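Local structure of fumarate lyase (Mesorhizobium sp., 3C8T) at residues D396-G399 / L400-L404; L156-F160 / G161-A165; G45-P48 / E49-A53. The protein is a mostly helical member of the fumarate lyase (aspartase/fumarase) superfamily that assembles from four chains. All blocks are in the same frame, centred on the assembly; numbering follows the deposited sequence.

Interaction 1: residues D396-G399 / L400-L404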
# COMPACT_ATOMS: atom_id res chain seq x y z
N ASP A 396 33.72 27.33 -21.50
CA ASP A 396 33.96 28.25 -22.62
C ASP A 396 32.76 28.36 -23.55
O ASP A 396 32.85 28.91 -24.66
CB ASP A 396 35.16 27.76 -23.41
CG ASP A 396 36.24 28.80 -23.52
OD1 ASP A 396 36.26 29.76 -22.69
OD2 ASP A 396 37.10 28.65 -24.43
N LYS A 397 31.63 27.82 -23.08
CA LYS A 397 30.39 27.72 -23.85
C LYS A 397 30.62 27.48 -25.36
O LYS A 397 29.97 28.11 -26.23
CB LYS A 397 29.47 28.93 -23.55
N THR A 398 31.53 26.55 -25.67
CA THR A 398 31.76 26.11 -27.06
C THR A 398 31.64 24.56 -27.20
O THR A 398 31.48 23.84 -26.19
CB THR A 398 33.12 26.62 -27.57
OG1 THR A 398 33.26 26.34 -28.98
CG2 THR A 398 34.29 26.00 -26.79
N GLY A 399 31.70 24.05 -28.43
CA GLY A 399 31.65 22.60 -28.68
C GLY A 399 32.91 21.82 -28.31
O GLY A 399 34.03 22.35 -28.29
N LEU A 400 32.73 20.54 -28.02
CA LEU A 400 33.87 19.71 -27.68
C LEU A 400 34.94 19.62 -28.79
O LEU A 400 36.14 19.65 -28.47
CB LEU A 400 33.43 18.32 -27.20
CG LEU A 400 34.55 17.35 -26.78
CD1 LEU A 400 35.36 17.82 -25.55
CD2 LEU A 400 34.03 15.94 -26.59
N PHE A 401 34.52 19.52 -30.06
CA PHE A 401 35.49 19.45 -31.18
C PHE A 401 36.40 20.70 -31.22
O PHE A 401 37.63 20.56 -31.37
CB PHE A 401 34.84 19.27 -32.58
CG PHE A 401 35.82 19.54 -33.73
CD1 PHE A 401 36.82 18.62 -34.03
CD2 PHE A 401 35.75 20.73 -34.47
CE1 PHE A 401 37.76 18.86 -35.04
CE2 PHE A 401 36.67 20.98 -35.51
CZ PHE A 401 37.67 20.05 -35.79
N GLU A 402 35.79 21.88 -31.07
CA GLU A 402 36.53 23.13 -31.06
C GLU A 402 37.52 23.25 -29.89
O GLU A 402 38.51 23.95 -29.99
CB GLU A 402 35.62 24.36 -31.13
CG GLU A 402 34.61 24.47 -32.32
CD GLU A 402 35.20 24.41 -33.76
OE1 GLU A 402 34.39 24.25 -34.72
OE2 GLU A 402 36.44 24.55 -33.95
N VAL A 403 37.28 22.56 -28.78
CA VAL A 403 38.27 22.53 -27.69
C VAL A 403 39.36 21.51 -28.01
O VAL A 403 40.56 21.85 -27.99
CB VAL A 403 37.62 22.24 -26.32
CG1 VAL A 403 38.67 22.15 -25.22
CG2 VAL A 403 36.60 23.34 -25.95
N LEU A 404 38.95 20.29 -28.37
CA LEU A 404 39.90 19.17 -28.56
C LEU A 404 40.93 19.36 -29.66
O LEU A 404 42.07 18.90 -29.56
CB LEU A 404 39.17 17.83 -28.77
CG LEU A 404 38.33 17.28 -27.61
CD1 LEU A 404 37.67 15.97 -28.04
CD2 LEU A 404 39.14 17.12 -26.30
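T398 and V403 touch where the chain leaves one helix and enters the next. From its CB, the T398 side chain forks. The methyl CG2, wedged between the backbone N and the carbonyl carbon, meets CG2 of V403 at 3.6 Å, while OG1, anti to the backbone N (chi1 -172°), passes across the start of the E402 side chain, 3.8 Å from E402 CB. V403 CG2 also rests 3.6 Å from G399 O, so this methyl touches both the T398 methyl and the cap carbonyl oxygen. That carbonyl accepts the first helical bond, V403 N to G399 O at 3.3 Å, with the donor in the carbonyl plane but the N-H bent to 142°. G399 is the N-cap residue and, as glycine, offers no side chain to the first turn. E402 turns its carboxylate away from T398, bending at chi2 to form a salt bridge with R405. Upstream, K397 with its positive phi is the C-prime residue of the Schellman motif that ends helix 379-395. Helix 400-404 follows after a short loop, packing L400 and V403 back on helix 379-395 and F401 and L404 on helix 416-422.

Interaction 2: residues L156-F160 / G161-A165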
# COMPACT_ATOMS: atom_id res chain seq x y z
N LEU A 156 24.40 8.82 -23.39
CA LEU A 156 25.01 8.55 -24.69
C LEU A 156 23.89 8.55 -25.72
O LEU A 156 22.71 8.52 -25.34
CB LEU A 156 25.73 7.20 -24.72
CG LEU A 156 27.01 6.94 -23.90
CD1 LEU A 156 27.46 5.52 -24.07
CD2 LEU A 156 28.19 7.90 -24.25
N PRO A 157 24.24 8.57 -27.03
CA PRO A 157 23.18 8.41 -28.01
C PRO A 157 22.44 7.06 -27.94
O PRO A 157 23.07 6.02 -27.71
CB PRO A 157 23.93 8.54 -29.34
CG PRO A 157 25.18 9.26 -29.01
CD PRO A 157 25.55 8.78 -27.67
N VAL A 158 21.12 7.07 -28.14
CA VAL A 158 20.36 5.82 -28.41
C VAL A 158 19.49 6.05 -29.66
O VAL A 158 19.63 7.08 -30.29
CB VAL A 158 19.47 5.36 -27.18
CG1 VAL A 158 20.33 5.07 -25.93
CG2 VAL A 158 18.34 6.35 -26.88
N THR A 159 18.64 5.11 -30.06
CA THR A 159 17.63 5.44 -31.08
C THR A 159 16.28 5.30 -30.45
O THR A 159 16.17 4.64 -29.41
CB THR A 159 17.71 4.54 -32.34
OG1 THR A 159 17.52 3.19 -31.96
CG2 THR A 159 19.07 4.67 -33.02
N PHE A 160 15.27 5.95 -31.02
CA PHE A 160 13.93 5.84 -30.51
C PHE A 160 13.39 4.39 -30.68
O PHE A 160 12.67 3.90 -29.82
CB PHE A 160 12.99 6.87 -31.10
CG PHE A 160 11.57 6.72 -30.61
CD1 PHE A 160 11.25 7.03 -29.28
CD2 PHE A 160 10.58 6.19 -31.43
CE1 PHE A 160 9.98 6.86 -28.79
CE2 PHE A 160 9.27 6.00 -30.94
CZ PHE A 160 8.97 6.34 -29.60
N GLY A 161 13.75 3.70 -31.76
CA GLY A 161 13.34 2.29 -31.92
C GLY A 161 13.93 1.43 -30.81
O GLY A 161 13.30 0.49 -30.35
N TYR A 162 15.17 1.76 -30.39
CA TYR A 162 15.77 1.09 -29.26
C TYR A 162 14.89 1.24 -28.00
O TYR A 162 14.54 0.22 -27.37
CB TYR A 162 17.23 1.52 -29.03
CG TYR A 162 17.74 1.10 -27.65
CD1 TYR A 162 18.34 -0.13 -27.44
CD2 TYR A 162 17.56 1.96 -26.53
CE1 TYR A 162 18.76 -0.51 -26.15
CE2 TYR A 162 17.97 1.61 -25.26
CZ TYR A 162 18.56 0.37 -25.07
OH TYR A 162 18.95 0.05 -23.78
N LYS A 163 14.51 2.48 -27.66
CA LYS A 163 13.55 2.73 -26.56
C LYS A 163 12.27 1.93 -26.70
O LYS A 163 11.80 1.36 -25.73
CB LYS A 163 13.18 4.23 -26.44
CG LYS A 163 14.28 5.09 -25.84
CD LYS A 163 13.74 6.52 -25.40
CE LYS A 163 12.64 6.45 -24.32
NZ LYS A 163 13.12 5.51 -23.24
N ALA A 164 11.66 1.95 -27.89
CA ALA A 164 10.44 1.17 -28.10
C ALA A 164 10.69 -0.33 -27.92
O ALA A 164 9.80 -1.05 -27.45
CB ALA A 164 9.82 1.48 -29.49
N ALA A 165 11.88 -0.81 -28.29
CA ALA A 165 12.19 -2.25 -28.16
C ALA A 165 12.28 -2.68 -26.71
O ALA A 165 11.92 -3.83 -26.39
CB ALA A 165 13.47 -2.61 -28.88
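Strand 157-159 passes into helix 160-185 through an N-cap threonine, T159, whose OG1 accepts a capping bond from Y162 N at 3.2 Å, with an N-H angle of 151°. The hydroxyl is placed there by its chi1 of 60°, which sets OG1 between the backbone N and the carbonyl carbon. The same oxygen is hydrogen-bonded to R142 O, so it ties the helix start to the chain ahead of strand 145-150. T159 also gives its carbonyl: K163 N reaches T159 O at 3.2 Å in a nearly straight bond, the donor tilted somewhat from the carbonyl plane. One residue on, A164 N bonds to F160 O at 2.9 Å and continues the helical pattern.

The Y162 side chain crosses that of T159 at about a right angle, its CB 3.4 Å from OG1. T159 O lies near the plane of the tyrosine ring, at its edge, and CD2 of the ring meets V158 CB at 4.0 Å. The ring packs beside V158 at the strand end, while the backbone N-H of Y162 is taken up by T159 OG1. K163 starts close to the junction, CB 3.4 Å from F160 O, but its chain bends at chi3 and chi4 and carries the ammonium group off to D251 and to E312 of the second subunit, forming a salt bridge with each. Such paired carboxylates would probably favour the charged lysine.

Within the chain, strand 157-159 is an outer strand of a small antiparallel sheet and runs beside strand 145-150, where V158, F160 and K163 all touch M146. F160 and A164 pack on L137 of helix 104-140, and V158 and Y162 pack on T196 and G195 of the second subunit.

Interaction 3: residues G45-P48 / E49-A53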
# COMPACT_ATOMS: atom_id res chain seq x y z
N GLY A 45 -26.15 -39.91 -12.33
CA GLY A 45 -27.33 -40.52 -11.71
C GLY A 45 -27.67 -39.98 -10.33
O GLY A 45 -28.24 -40.69 -9.51
N ILE A 46 -27.33 -38.73 -10.07
CA ILE A 46 -27.50 -38.20 -8.72
C ILE A 46 -28.85 -37.52 -8.56
O ILE A 46 -29.44 -37.52 -7.47
CB ILE A 46 -26.29 -37.34 -8.25
CG1 ILE A 46 -25.14 -38.28 -7.92
CG2 ILE A 46 -26.64 -36.51 -7.03
CD1 ILE A 46 -23.81 -37.62 -7.93
N ILE A 47 -29.32 -36.95 -9.66
CA ILE A 47 -30.67 -36.40 -9.72
C ILE A 47 -31.28 -37.05 -10.97
O ILE A 47 -30.51 -37.51 -11.81
CB ILE A 47 -30.68 -34.85 -9.80
CG1 ILE A 47 -30.01 -34.35 -11.09
CG2 ILE A 47 -30.04 -34.20 -8.54
CD1 ILE A 47 -30.49 -32.96 -11.49
N PRO A 48 -32.63 -37.15 -11.06
CA PRO A 48 -33.34 -37.61 -12.27
C PRO A 48 -32.98 -36.88 -13.56
O PRO A 48 -32.85 -35.65 -13.56
CB PRO A 48 -34.82 -37.33 -11.96
CG PRO A 48 -34.86 -36.69 -10.60
CD PRO A 48 -33.57 -36.94 -9.93
N GLU A 49 -32.89 -37.64 -14.64
CA GLU A 49 -32.58 -37.10 -15.96
C GLU A 49 -33.59 -36.08 -16.45
O GLU A 49 -33.21 -35.15 -17.13
CB GLU A 49 -32.41 -38.22 -16.99
CG GLU A 49 -31.03 -38.85 -16.98
CD GLU A 49 -30.93 -40.05 -17.93
OE1 GLU A 49 -31.45 -41.14 -17.59
OE2 GLU A 49 -30.32 -39.90 -19.01
N ASP A 50 -34.87 -36.25 -16.12
CA ASP A 50 -35.90 -35.27 -16.53
C ASP A 50 -35.89 -34.01 -15.68
O ASP A 50 -36.35 -32.94 -16.09
CB ASP A 50 -37.30 -35.88 -16.53
CG ASP A 50 -37.46 -37.03 -15.53
OD1 ASP A 50 -37.51 -36.78 -14.29
OD2 ASP A 50 -37.52 -38.19 -15.99
N ALA A 51 -35.35 -34.13 -14.48
CA ALA A 51 -35.18 -32.96 -13.64
C ALA A 51 -34.11 -32.05 -14.27
O ALA A 51 -34.31 -30.84 -14.33
CB ALA A 51 -34.79 -33.38 -12.23
N ALA A 52 -33.01 -32.63 -14.74
CA ALA A 52 -31.95 -31.85 -15.41
C ALA A 52 -32.41 -31.28 -16.76
O ALA A 52 -32.16 -30.12 -17.07
CB ALA A 52 -30.63 -32.68 -15.56
N ALA A 53 -33.11 -32.11 -17.54
CA ALA A 53 -33.72 -31.68 -18.81
C ALA A 53 -34.63 -30.48 -18.57
O ALA A 53 -34.56 -29.48 -19.29
CB ALA A 53 -34.50 -32.84 -19.44
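P48 is the N-cap residue of helix 49-61, and its carbonyl oxygen accepts A52 N at 3.2 Å with the donor in the carbonyl plane and the N-H angle at 158°, while a second, weak bond comes from A51 N at 3.1 Å. One acceptor thus serves two amides of the first turn. The proline ring leans on the same turn: CG lies 3.7 Å from A51 CB, and CB lies 3.6 Å from OD1 of D50. I47 reaches the A52 side of the turn with its CD1. Its CG1 sits between the backbone N and the carbonyl carbon (chi1 63°), and the extended chi2 then carries CD1 to 4.1 Å from A52 CB, with A51 CB a little farther off. Y97 touches P48 and A51, and I47 and A52 also touch Q41 and A42 of helix 23-43, which ends in a Schellman motif with G45 at C-prime. The contact is a short, largely apolar link between helices 23-43 and 49-61: the alanine methyls meet the isoleucine tip and the proline ring, the carbonyl of P48 takes up first-turn N-H groups, and the acidic groups of E49 and D50 near the helix start would probably interact favourably with its dipole.

In the fold
All three contacts are helix starts, but they are spread along an elongated subunit. Interactions 1 and 3 lie on opposite sides of the chain's centre, their own centres about 90 Å apart, with interaction 1 in the adenylosuccinate lyase C-terminal region and interaction 3 in the lyase region. Interaction 2 lies nearer the middle, about 23 Å from the chain's centre and on the same side as interaction 1, whose nearest atoms are about 10 Å away without touching. Its centre is about 64 Å from that of interaction 3. Of the three, only 156-165 is touched by another chain of the assembly, so subunit contact and local helix capping coincide there.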